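Local coordinates for cyclohexadienyl dehydratase (Synthetic construct, PDB 5JOS), which probably catalyses the decarboxylating dehydration of prephenate to phenylpyruvate and of arogenate to phenylalanine, on a periplasmic solute-binding protein fold, at residues I50-S55 with D229-Q234; K54-S59 with L221-Q226; G88-T93 with A100-P105. One frame throughout, in Å; residues are numbered along the deposited sequence.

Interaction 1: I50-S55 with D229-Q234; sequences IDVAKS and DQMKQQ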
ATOM      1  N   ILE A  50      -4.320  -9.024  -6.352  1.00 31.65           N
ATOM      2  CA  ILE A  50      -4.908 -10.092  -7.125  1.00 32.25           C
ATOM      3  C   ILE A  50      -4.636 -11.333  -6.366  1.00 35.71           C
ATOM      4  O   ILE A  50      -5.567 -12.143  -6.207  1.00 34.22           O
ATOM      5  CB  ILE A  50      -4.360 -10.162  -8.525  1.00 33.52           C
ATOM      6  CG1 ILE A  50      -4.526  -8.844  -9.239  1.00 32.09           C
ATOM      7  CG2 ILE A  50      -4.936 -11.338  -9.337  1.00 40.15           C
ATOM      8  CD1 ILE A  50      -5.928  -8.331  -9.417  1.00 33.24           C
ATOM      9  N   ASP A  51      -3.398 -11.472  -5.856  1.00 35.75           N
ATOM     10  CA  ASP A  51      -3.100 -12.555  -4.981  1.00 37.16           C
ATOM     11  C   ASP A  51      -4.025 -12.508  -3.729  1.00 36.16           C
ATOM     12  O   ASP A  51      -4.497 -13.545  -3.231  1.00 37.15           O
ATOM     13  CB  ASP A  51      -1.658 -12.504  -4.510  1.00 36.17           C
ATOM     14  CG  ASP A  51      -0.676 -12.908  -5.542  1.00 39.84           C
ATOM     15  OD1 ASP A  51      -1.071 -13.250  -6.676  1.00 40.47           O
ATOM     16  OD2 ASP A  51       0.535 -12.985  -5.179  1.00 38.26           O
ATOM     17  N   VAL A  52      -4.163 -11.350  -3.102  1.00 33.49           N
ATOM     18  CA  VAL A  52      -4.979 -11.263  -1.851  1.00 31.19           C
ATOM     19  C   VAL A  52      -6.453 -11.596  -2.162  1.00 32.95           C
ATOM     20  O   VAL A  52      -7.094 -12.308  -1.445  1.00 31.76           O
ATOM     21  CB  VAL A  52      -4.936  -9.824  -1.295  1.00 32.38           C
ATOM     22  CG1 VAL A  52      -5.829  -9.627  -0.109  1.00 31.72           C
ATOM     23  CG2 VAL A  52      -3.541  -9.419  -0.888  1.00 33.93           C
ATOM     24  N   ALA A  53      -6.972 -11.073  -3.262  1.00 33.62           N
ATOM     25  CA  ALA A  53      -8.327 -11.347  -3.655  1.00 33.37           C
ATOM     26  C   ALA A  53      -8.599 -12.832  -3.723  1.00 36.28           C
ATOM     27  O   ALA A  53      -9.624 -13.283  -3.279  1.00 38.45           O
ATOM     28  CB  ALA A  53      -8.626 -10.734  -4.997  1.00 31.70           C
ATOM     29  N   LYS A  54      -7.671 -13.600  -4.296  1.00 34.98           N
ATOM     30  CA  LYS A  54      -7.860 -15.007  -4.412  1.00 38.49           C
ATOM     31  C   LYS A  54      -7.865 -15.658  -3.097  1.00 37.93           C
ATOM     32  O   LYS A  54      -8.569 -16.590  -2.855  1.00 39.58           O
ATOM     33  CB  LYS A  54      -6.743 -15.643  -5.228  1.00 40.34           C
ATOM     34  CG  LYS A  54      -6.921 -15.192  -6.638  1.00 41.42           C
ATOM     35  CD  LYS A  54      -5.776 -15.678  -7.498  1.00 46.46           C
ATOM     36  CE  LYS A  54      -6.147 -15.297  -8.920  1.00 49.59           C
ATOM     37  NZ  LYS A  54      -4.955 -15.538  -9.773  1.00 53.79           N
ATOM     38  N   SER A  55      -7.033 -15.191  -2.225  1.00 37.99           N
ATOM     39  CA  SER A  55      -7.020 -15.779  -0.898  1.00 40.00           C
ATOM     40  C   SER A  55      -8.307 -15.390  -0.073  1.00 39.16           C
ATOM     41  O   SER A  55      -8.867 -16.215   0.640  1.00 39.74           O
ATOM     42  CB  SER A  55      -5.668 -15.368  -0.308  1.00 42.74           C
ATOM     43  OG  SER A  55      -5.719 -15.596   1.043  1.00 47.87           O
ATOM     44  N   ASP A 229      -6.545  -9.662   9.729  1.00 44.22           N
ATOM     45  CA  ASP A 229      -5.751  -9.873  10.878  1.00 47.09           C
ATOM     46  C   ASP A 229      -5.200 -11.310  10.875  1.00 49.07           C
ATOM     47  O   ASP A 229      -4.065 -11.545  11.305  1.00 48.08           O
ATOM     48  CB  ASP A 229      -6.522  -9.577  12.127  1.00 53.00           C
ATOM     49  CG  ASP A 229      -5.812 -10.082  13.350  1.00 58.43           C
ATOM     50  OD1 ASP A 229      -6.041 -11.209  13.754  1.00 71.67           O
ATOM     51  OD2 ASP A 229      -4.940  -9.403  13.884  1.00 62.20           O
ATOM     52  N   GLN A 230      -5.968 -12.275  10.391  1.00 45.07           N
ATOM     53  CA  GLN A 230      -5.455 -13.622  10.343  1.00 46.20           C
ATOM     54  C   GLN A 230      -4.290 -13.739   9.363  1.00 47.61           C
ATOM     55  O   GLN A 230      -3.294 -14.359   9.600  1.00 47.59           O
ATOM     56  CB  GLN A 230      -6.568 -14.549   9.888  1.00 51.36           C
ATOM     57  CG  GLN A 230      -6.125 -15.917   9.460  1.00 55.50           C
ATOM     58  CD  GLN A 230      -7.315 -16.840   9.222  1.00 57.73           C
ATOM     59  OE1 GLN A 230      -7.848 -17.461  10.161  1.00 56.21           O
ATOM     60  NE2 GLN A 230      -7.714 -16.955   7.961  1.00 53.23           N
ATOM     61  N   MET A 231      -4.473 -13.103   8.246  1.00 48.23           N
ATOM     62  CA  MET A 231      -3.482 -12.957   7.236  1.00 50.84           C
ATOM     63  C   MET A 231      -2.173 -12.294   7.725  1.00 50.39           C
ATOM     64  O   MET A 231      -1.043 -12.732   7.408  1.00 43.64           O
ATOM     65  CB  MET A 231      -4.144 -12.114   6.232  1.00 46.85           C
ATOM     66  CG  MET A 231      -3.728 -12.292   4.871  1.00 59.88           C
ATOM     67  SD  MET A 231      -4.312 -13.724   3.930  1.00 54.85           S
ATOM     68  CE  MET A 231      -4.093 -12.822   2.418  1.00 57.42           C
ATOM     69  N   LYS A 232      -2.313 -11.248   8.510  1.00 48.55           N
ATOM     70  CA  LYS A 232      -1.121 -10.689   9.166  1.00 53.72           C
ATOM     71  C   LYS A 232      -0.447 -11.685  10.051  1.00 58.01           C
ATOM     72  O   LYS A 232       0.761 -11.889   9.966  1.00 50.74           O
ATOM     73  CB  LYS A 232      -1.432  -9.435   9.965  1.00 54.46           C
ATOM     74  CG  LYS A 232      -1.532  -8.278   9.018  1.00 60.99           C
ATOM     75  CD  LYS A 232      -2.375  -7.144   9.536  1.00 70.52           C
ATOM     76  CE  LYS A 232      -3.229  -6.659   8.378  1.00 77.47           C
ATOM     77  NZ  LYS A 232      -3.447  -5.198   8.460  1.00 84.14           N
ATOM     78  N   GLN A 233      -1.245 -12.311  10.901  1.00 59.38           N
ATOM     79  CA  GLN A 233      -0.712 -13.164  11.944  1.00 64.51           C
ATOM     80  C   GLN A 233       0.034 -14.327  11.387  1.00 61.75           C
ATOM     81  O   GLN A 233       1.082 -14.675  11.917  1.00 61.55           O
ATOM     82  CB  GLN A 233      -1.820 -13.687  12.883  1.00 71.97           C
ATOM     83  CG  GLN A 233      -2.245 -12.645  13.899  1.00 78.97           C
ATOM     84  CD  GLN A 233      -1.160 -12.420  14.944  1.00 89.34           C
ATOM     85  OE1 GLN A 233      -0.443 -11.416  14.906  1.00 90.48           O
ATOM     86  NE2 GLN A 233      -1.007 -13.376  15.870  1.00 93.03           N
ATOM     87  N   GLN A 234      -0.466 -14.956  10.331  1.00 58.46           N
ATOM     88  CA  GLN A 234       0.284 -16.096   9.824  1.00 63.93           C
ATOM     89  C   GLN A 234       1.386 -15.764   8.805  1.00 61.54           C
ATOM     90  O   GLN A 234       2.001 -16.668   8.249  1.00 63.91           O
ATOM     91  CB  GLN A 234      -0.644 -17.104   9.255  1.00 66.37           C
ATOM     92  CG  GLN A 234      -1.128 -16.756   7.887  1.00 66.82           C
ATOM     93  CD  GLN A 234      -2.567 -17.184   7.741  1.00 74.89           C
ATOM     94  OE1 GLN A 234      -3.077 -17.967   8.569  1.00 69.55           O
ATOM     95  NE2 GLN A 234      -3.257 -16.628   6.721  1.00 74.36           N
TER
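Met231 reaches from helix 218-233 to Ser55 and Val52 on helix 48-60, a helix-to-helix contact inside one lobe of a periplasmic binding protein fold. Its CB leaves the backbone toward the partner helix, and CG stands anti to the backbone N (chi1 -151°). The chain then bends at chi2 (77°) and carries the sulfur and methyl across the gap. Met231 SD passes 3.7 Å from Ser55 OG. The terminal methyl goes furthest: Met231 CE lies 4.0 Å from Ser55 CB and also approaches Val52 CG1 at 4.4 Å, a looser apolar touch. A long, unbranched and flexible side chain suits this place, because the two backbones stay far apart, the CA atoms of Ser55 and Met231 being 9.3 Å from each other. Small Ser55 lets the thioether come close to helix 48-60, while branched Val52 offers a methyl to the same tip. Tyr237 of helix 236-245 packs on both Met231 and Val52, and Trp227 lies against Val52 and Ser55, so the methionine tip sits in a mostly apolar setting. The closest approach between 50-55 and 229-234 is that of a methyl to a hydroxyl, Met231 CE to Ser55 OG at 3.5 Å.

Interaction 2: K54-S59 with L221-Q226; sequences KSLAKS and LNYVNQ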
ATOM      1  N   LYS A  54      -7.671 -13.600  -4.296  1.00 34.98           N
ATOM      2  CA  LYS A  54      -7.860 -15.007  -4.412  1.00 38.49           C
ATOM      3  C   LYS A  54      -7.865 -15.658  -3.097  1.00 37.93           C
ATOM      4  O   LYS A  54      -8.569 -16.590  -2.855  1.00 39.58           O
ATOM      5  CB  LYS A  54      -6.743 -15.643  -5.228  1.00 40.34           C
ATOM      6  CG  LYS A  54      -6.921 -15.192  -6.638  1.00 41.42           C
ATOM      7  CD  LYS A  54      -5.776 -15.678  -7.498  1.00 46.46           C
ATOM      8  CE  LYS A  54      -6.147 -15.297  -8.920  1.00 49.59           C
ATOM      9  NZ  LYS A  54      -4.955 -15.538  -9.773  1.00 53.79           N
ATOM     10  N   SER A  55      -7.033 -15.191  -2.225  1.00 37.99           N
ATOM     11  CA  SER A  55      -7.020 -15.779  -0.898  1.00 40.00           C
ATOM     12  C   SER A  55      -8.307 -15.390  -0.073  1.00 39.16           C
ATOM     13  O   SER A  55      -8.867 -16.215   0.640  1.00 39.74           O
ATOM     14  CB  SER A  55      -5.668 -15.368  -0.308  1.00 42.74           C
ATOM     15  OG  SER A  55      -5.719 -15.596   1.043  1.00 47.87           O
ATOM     16  N   LEU A  56      -8.870 -14.196  -0.268  1.00 34.18           N
ATOM     17  CA  LEU A  56     -10.148 -13.909   0.368  1.00 34.02           C
ATOM     18  C   LEU A  56     -11.262 -14.835  -0.141  1.00 34.38           C
ATOM     19  O   LEU A  56     -11.990 -15.414   0.640  1.00 34.96           O
ATOM     20  CB  LEU A  56     -10.552 -12.463   0.170  1.00 32.87           C
ATOM     21  CG  LEU A  56     -11.883 -11.988   0.768  1.00 35.27           C
ATOM     22  CD1 LEU A  56     -11.942 -12.315   2.252  1.00 36.16           C
ATOM     23  CD2 LEU A  56     -12.048 -10.463   0.587  1.00 35.46           C
ATOM     24  N   ALA A  57     -11.382 -15.004  -1.455  1.00 38.09           N
ATOM     25  CA  ALA A  57     -12.390 -15.913  -2.029  1.00 38.37           C
ATOM     26  C   ALA A  57     -12.269 -17.310  -1.463  1.00 41.29           C
ATOM     27  O   ALA A  57     -13.266 -17.940  -1.115  1.00 39.69           O
ATOM     28  CB  ALA A  57     -12.316 -15.963  -3.559  1.00 42.51           C
ATOM     29  N   LYS A  58     -11.039 -17.757  -1.322  1.00 40.38           N
ATOM     30  CA  LYS A  58     -10.799 -19.092  -0.884  1.00 44.77           C
ATOM     31  C   LYS A  58     -11.190 -19.164   0.591  1.00 42.58           C
ATOM     32  O   LYS A  58     -11.774 -20.108   1.029  1.00 41.13           O
ATOM     33  CB  LYS A  58      -9.323 -19.401  -1.121  1.00 51.17           C
ATOM     34  CG  LYS A  58      -8.827 -20.751  -0.633  1.00 62.12           C
ATOM     35  CD  LYS A  58      -7.323 -20.897  -0.926  1.00 69.88           C
ATOM     36  CE  LYS A  58      -6.839 -22.365  -0.904  1.00 83.01           C
ATOM     37  NZ  LYS A  58      -6.342 -22.814   0.437  1.00 87.79           N
ATOM     38  N   SER A  59     -10.884 -18.151   1.370  1.00 39.86           N
ATOM     39  CA  SER A  59     -11.312 -18.187   2.756  1.00 40.71           C
ATOM     40  C   SER A  59     -12.869 -18.343   2.867  1.00 39.81           C
ATOM     41  O   SER A  59     -13.372 -19.005   3.662  1.00 38.39           O
ATOM     42  CB  SER A  59     -10.961 -16.859   3.371  1.00 42.00           C
ATOM     43  OG  SER A  59     -11.387 -16.830   4.703  1.00 41.89           O
ATOM     44  N   LEU A 221     -17.808  -6.557   6.276  1.00 42.45           N
ATOM     45  CA  LEU A 221     -16.661  -5.768   6.649  1.00 40.51           C
ATOM     46  C   LEU A 221     -15.957  -6.435   7.868  1.00 40.50           C
ATOM     47  O   LEU A 221     -14.743  -6.502   7.936  1.00 37.37           O
ATOM     48  CB  LEU A 221     -17.068  -4.364   7.009  1.00 45.27           C
ATOM     49  CG  LEU A 221     -15.930  -3.597   7.663  1.00 48.17           C
ATOM     50  CD1 LEU A 221     -15.060  -3.103   6.546  1.00 47.60           C
ATOM     51  CD2 LEU A 221     -16.331  -2.422   8.527  1.00 54.55           C
ATOM     52  N   ASN A 222     -16.724  -6.854   8.858  1.00 38.25           N
ATOM     53  CA  ASN A 222     -16.129  -7.567  10.016  1.00 40.26           C
ATOM     54  C   ASN A 222     -15.408  -8.861   9.613  1.00 40.31           C
ATOM     55  O   ASN A 222     -14.389  -9.193  10.210  1.00 39.61           O
ATOM     56  CB  ASN A 222     -17.199  -7.938  11.001  1.00 43.21           C
ATOM     57  CG  ASN A 222     -17.693  -6.729  11.782  1.00 45.50           C
ATOM     58  OD1 ASN A 222     -17.168  -5.653  11.712  1.00 48.53           O
ATOM     59  ND2 ASN A 222     -18.711  -6.924  12.489  1.00 47.55           N
ATOM     60  N   TYR A 223     -16.013  -9.612   8.688  1.00 39.07           N
ATOM     61  CA  TYR A 223     -15.339 -10.784   8.170  1.00 42.39           C
ATOM     62  C   TYR A 223     -14.004 -10.375   7.600  1.00 38.27           C
ATOM     63  O   TYR A 223     -13.003 -10.959   7.879  1.00 37.66           O
ATOM     64  CB  TYR A 223     -16.131 -11.444   7.031  1.00 41.66           C
ATOM     65  CG  TYR A 223     -15.593 -12.816   6.590  1.00 40.50           C
ATOM     66  CD1 TYR A 223     -14.480 -12.928   5.759  1.00 38.55           C
ATOM     67  CD2 TYR A 223     -16.231 -14.013   6.976  1.00 40.10           C
ATOM     68  CE1 TYR A 223     -13.984 -14.188   5.394  1.00 38.66           C
ATOM     69  CE2 TYR A 223     -15.728 -15.263   6.595  1.00 40.51           C
ATOM     70  CZ  TYR A 223     -14.605 -15.335   5.793  1.00 38.83           C
ATOM     71  OH  TYR A 223     -14.093 -16.557   5.369  1.00 42.07           O
ATOM     72  N   VAL A 224     -14.008  -9.400   6.719  1.00 36.76           N
ATOM     73  CA  VAL A 224     -12.749  -8.966   6.087  1.00 34.63           C
ATOM     74  C   VAL A 224     -11.692  -8.566   7.026  1.00 35.27           C
ATOM     75  O   VAL A 224     -10.504  -8.929   6.822  1.00 33.29           O
ATOM     76  CB  VAL A 224     -12.951  -7.855   5.047  1.00 36.51           C
ATOM     77  CG1 VAL A 224     -11.625  -7.355   4.490  1.00 35.50           C
ATOM     78  CG2 VAL A 224     -13.772  -8.366   3.928  1.00 36.37           C
ATOM     79  N   ASN A 225     -12.078  -7.808   8.051  1.00 37.04           N
ATOM     80  CA  ASN A 225     -11.159  -7.409   9.089  1.00 35.62           C
ATOM     81  C   ASN A 225     -10.612  -8.548   9.910  1.00 40.01           C
ATOM     82  O   ASN A 225      -9.414  -8.566  10.256  1.00 36.70           O
ATOM     83  CB  ASN A 225     -11.807  -6.357  10.019  1.00 37.62           C
ATOM     84  CG  ASN A 225     -11.863  -4.941   9.336  1.00 38.74           C
ATOM     85  OD1 ASN A 225     -11.154  -4.684   8.390  1.00 33.71           O
ATOM     86  ND2 ASN A 225     -12.704  -4.068   9.821  1.00 38.11           N
ATOM     87  N   GLN A 226     -11.467  -9.473  10.320  1.00 38.12           N
ATOM     88  CA  GLN A 226     -10.942 -10.696  10.947  1.00 39.42           C
ATOM     89  C   GLN A 226     -10.040 -11.461   9.987  1.00 37.66           C
ATOM     90  O   GLN A 226      -9.016 -12.002  10.340  1.00 39.88           O
ATOM     91  CB  GLN A 226     -12.077 -11.601  11.268  1.00 41.94           C
ATOM     92  CG  GLN A 226     -12.887 -11.074  12.414  1.00 42.78           C
ATOM     93  CD  GLN A 226     -14.281 -11.591  12.344  1.00 48.74           C
ATOM     94  OE1 GLN A 226     -14.698 -12.290  11.404  1.00 48.24           O
ATOM     95  NE2 GLN A 226     -15.015 -11.292  13.360  1.00 48.97           N
TER
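Ser59 and Tyr223 supply the polar part of this contact, joining helix 48-60 to helix 218-233 through their hydroxyls. Ser59 OG and Tyr223 OH are hydrogen-bonded at 2.8 Å, and either may be the donor. The serine oxygen comes in at the edge of the phenol ring, near its plane. Tyrosine suits this place because its rigid ring spans most of the gap and still ends in a polar group; with CG anti to the backbone N (chi1 -170°), the ring extends toward the other helix. Serine answers with a short side chain that brings its hydroxyl up without crowding the ring. A phenylalanine in place of Tyr223 would probably leave the Ser59 hydroxyl without its phenolic mate and the two helices without this polar link.

The apolar part lies deeper and rests on Leu56, whose two methyls have different partners. Leu56 CD1 meets Tyr223 CE1 at 4.2 Å, coming at the ring obliquely, with the leucine and the tyrosine alongside one another and pointing opposite ways. Leu56 CD2 turns to Val224 CG2 at 4.3 Å. A leucine fits here because its fork serves both neighbours at once, and the compact valine allows the backbones to draw in to 8.0 Å between the CA atoms of Leu56 and Val224.

Trp227, one turn on from Tyr223, touches Leu56 and Ser59 as well, and Met87 covers Leu56 from a loop. The axes of 54-59 and 221-226 are 11.5 Å apart and cross at 112°, a spacing bridged chiefly by Tyr223 and Leu56. In periplasmic binding proteins the chain passes to the second lobe and comes back, building one lobe from early and late sequence; hence helix 48-60 pairs with helix 218-233.

Interaction 3: G88-T93 with A100-P105; sequences GGVTVT and ADFSDP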
ATOM      1  N   GLY A  88      -7.254  -3.321  -4.915  1.00 33.92           N
ATOM      2  CA  GLY A  88      -6.417  -2.748  -5.966  1.00 34.97           C
ATOM      3  C   GLY A  88      -5.605  -1.505  -5.612  1.00 32.83           C
ATOM      4  O   GLY A  88      -5.625  -0.528  -6.380  1.00 32.04           O
ATOM      5  N   GLY A  89      -4.840  -1.634  -4.554  1.00 29.49           N
ATOM      6  CA  GLY A  89      -4.076  -0.533  -3.933  1.00 33.27           C
ATOM      7  C   GLY A  89      -4.845   0.732  -3.634  1.00 33.12           C
ATOM      8  O   GLY A  89      -4.307   1.829  -3.771  1.00 31.69           O
ATOM      9  N   VAL A  90      -6.101   0.619  -3.211  1.00 31.52           N
ATOM     10  CA  VAL A  90      -6.903   1.823  -3.006  1.00 28.96           C
ATOM     11  C   VAL A  90      -6.436   2.517  -1.764  1.00 30.63           C
ATOM     12  O   VAL A  90      -6.542   1.998  -0.668  1.00 29.89           O
ATOM     13  CB  VAL A  90      -8.397   1.506  -2.875  1.00 30.21           C
ATOM     14  CG1 VAL A  90      -9.218   2.740  -2.744  1.00 30.81           C
ATOM     15  CG2 VAL A  90      -8.891   0.782  -4.152  1.00 31.85           C
ATOM     16  N   THR A  91      -6.036   3.758  -1.929  1.00 28.35           N
ATOM     17  CA  THR A  91      -5.704   4.567  -0.760  1.00 30.15           C
ATOM     18  C   THR A  91      -7.000   5.062  -0.083  1.00 31.64           C
ATOM     19  O   THR A  91      -7.933   5.472  -0.763  1.00 31.65           O
ATOM     20  CB  THR A  91      -4.927   5.822  -1.188  1.00 30.06           C
ATOM     21  OG1 THR A  91      -3.711   5.419  -1.842  1.00 31.55           O
ATOM     22  CG2 THR A  91      -4.573   6.649  -0.032  1.00 34.00           C
ATOM     23  N   VAL A  92      -7.000   5.041   1.232  1.00 28.28           N
ATOM     24  CA  VAL A  92      -8.094   5.524   2.046  1.00 33.77           C
ATOM     25  C   VAL A  92      -8.073   7.033   2.046  1.00 36.26           C
ATOM     26  O   VAL A  92      -7.174   7.605   2.579  1.00 37.74           O
ATOM     27  CB  VAL A  92      -7.953   5.064   3.480  1.00 34.61           C
ATOM     28  CG1 VAL A  92      -9.146   5.542   4.308  1.00 42.40           C
ATOM     29  CG2 VAL A  92      -7.902   3.568   3.568  1.00 34.53           C
ATOM     30  N   THR A  93      -8.997   7.657   1.363  1.00 37.88           N
ATOM     31  CA  THR A  93      -9.096   9.110   1.324  1.00 37.85           C
ATOM     32  C   THR A  93     -10.450   9.543   1.910  1.00 41.26           C
ATOM     33  O   THR A  93     -11.436   8.768   1.854  1.00 41.83           O
ATOM     34  CB  THR A  93      -9.009   9.625  -0.125  1.00 39.19           C
ATOM     35  OG1 THR A  93     -10.115   9.145  -0.880  1.00 38.01           O
ATOM     36  CG2 THR A  93      -7.719   9.149  -0.874  1.00 39.38           C
ATOM     37  N   ALA A 100     -18.063   5.048   0.969  1.00 49.43           N
ATOM     38  CA  ALA A 100     -17.685   3.614   1.063  1.00 45.08           C
ATOM     39  C   ALA A 100     -17.115   3.308   2.425  1.00 42.79           C
ATOM     40  O   ALA A 100     -16.740   4.212   3.154  1.00 47.31           O
ATOM     41  CB  ALA A 100     -16.675   3.255   0.015  1.00 46.52           C
ATOM     42  N   ASP A 101     -17.149   2.055   2.828  1.00 41.54           N
ATOM     43  CA  ASP A 101     -16.494   1.654   4.046  1.00 42.22           C
ATOM     44  C   ASP A 101     -15.112   1.038   3.618  1.00 39.29           C
ATOM     45  O   ASP A 101     -14.982   0.354   2.612  1.00 42.16           O
ATOM     46  CB  ASP A 101     -17.287   0.545   4.753  1.00 46.99           C
ATOM     47  CG  ASP A 101     -18.495   1.022   5.587  1.00 54.88           C
ATOM     48  OD1 ASP A 101     -18.457   2.170   6.086  1.00 58.19           O
ATOM     49  OD2 ASP A 101     -19.473   0.199   5.744  1.00 55.45           O
ATOM     50  N   PHE A 102     -14.101   1.218   4.432  1.00 38.89           N
ATOM     51  CA  PHE A 102     -12.810   0.582   4.226  1.00 36.70           C
ATOM     52  C   PHE A 102     -12.514  -0.448   5.324  1.00 36.18           C
ATOM     53  O   PHE A 102     -12.805  -0.198   6.480  1.00 35.85           O
ATOM     54  CB  PHE A 102     -11.750   1.666   4.245  1.00 39.10           C
ATOM     55  CG  PHE A 102     -11.586   2.372   2.935  1.00 34.22           C
ATOM     56  CD1 PHE A 102     -10.726   1.888   1.998  1.00 34.24           C
ATOM     57  CD2 PHE A 102     -12.219   3.548   2.696  1.00 36.03           C
ATOM     58  CE1 PHE A 102     -10.487   2.538   0.822  1.00 33.56           C
ATOM     59  CE2 PHE A 102     -12.022   4.216   1.487  1.00 35.63           C
ATOM     60  CZ  PHE A 102     -11.156   3.719   0.562  1.00 35.00           C
ATOM     61  N   SER A 103     -11.936  -1.573   4.935  1.00 35.21           N
ATOM     62  CA  SER A 103     -11.235  -2.448   5.837  1.00 37.31           C
ATOM     63  C   SER A 103     -10.193  -1.719   6.640  1.00 36.79           C
ATOM     64  O   SER A 103      -9.753  -0.679   6.265  1.00 32.99           O
ATOM     65  CB  SER A 103     -10.524  -3.546   5.036  1.00 35.19           C
ATOM     66  OG  SER A 103      -9.362  -3.159   4.379  1.00 33.54           O
ATOM     67  N   ASP A 104      -9.738  -2.358   7.701  1.00 35.99           N
ATOM     68  CA  ASP A 104      -8.511  -1.948   8.336  1.00 37.66           C
ATOM     69  C   ASP A 104      -7.368  -1.953   7.290  1.00 34.78           C
ATOM     70  O   ASP A 104      -7.451  -2.644   6.272  1.00 34.25           O
ATOM     71  CB  ASP A 104      -8.133  -2.893   9.471  1.00 36.91           C
ATOM     72  CG  ASP A 104      -9.111  -2.880  10.578  1.00 40.33           C
ATOM     73  OD1 ASP A 104      -9.731  -1.863  10.816  1.00 43.10           O
ATOM     74  OD2 ASP A 104      -9.221  -3.901  11.236  1.00 40.55           O
ATOM     75  N   PRO A 105      -6.310  -1.206   7.558  1.00 32.60           N
ATOM     76  CA  PRO A 105      -5.320  -0.950   6.521  1.00 33.29           C
ATOM     77  C   PRO A 105      -4.444  -2.135   6.360  1.00 35.30           C
ATOM     78  O   PRO A 105      -4.174  -2.819   7.296  1.00 32.91           O
ATOM     79  CB  PRO A 105      -4.579   0.269   7.050  1.00 35.28           C
ATOM     80  CG  PRO A 105      -4.843   0.293   8.531  1.00 41.92           C
ATOM     81  CD  PRO A 105      -6.234  -0.225   8.670  1.00 39.55           C
TER
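Phe102 presents its ring to two valines, one over a face and the other at the edge. Val92 lies over the face: its CG2 stands 4.0 Å from the centroid of the Phe102 ring, 23° off the normal, which makes a CH-pi contact displaced toward the rim. The nearest ring carbon to Val92 CG2 is Phe102 CD1, at 3.6 Å. The two side chains run antiparallel alongside each other, and Val92 CG1 reaches Phe102 CD2 at 4.0 Å. Val90 instead comes in roughly perpendicular to the phenylalanine and sets its CG1 in the ring plane, 3.8 Å from Phe102 CE1. A chi1 of -83° turns the ring of Phe102 away from its own carbonyl and toward Val92. Beta-branched valines suit the extended run from Val90 to Val92, since each offers methyls close to the backbone, while phenylalanine offers a face to one and an edge to the other.

Next along the chain, Ser103 OG donates to Asp104 O at 2.7 Å, from 30° outside the carbonyl plane, and also bonds Tyr211 N. The contact joins the loop after strand 85-86 to edge strand 101-102 of a three-stranded antiparallel sheet. Its middle strand, 205-213, binds both segments, Val90 through Gly210 and Asp101 through Met213, while helix 94-97, which Thr93 caps at its start, lays Arg96 and Gln97 against the phenylalanine.

From the N terminus, helix 48-60 comes first and supplies the opening segments of interactions 1 and 2, which overlap at Lys54 and Ser55. Both contacts close long loops onto helix 218-233: interaction 2 returns at 221-226, and interaction 1 a little later at 229-234. Interaction 3 is a short closure, 88-93 to 100-105 around helix 94-97, and is nested inside both loops. Helix 218-233 also ties it to the others, for Asn225 OD1 probably accepts a hydrogen bond from Asp104 N, and Lys232 NZ is hydrogen-bonded to Pro105 O. The late helix thus sits between the early helix and the 100-105 segment, joining them within one lobe.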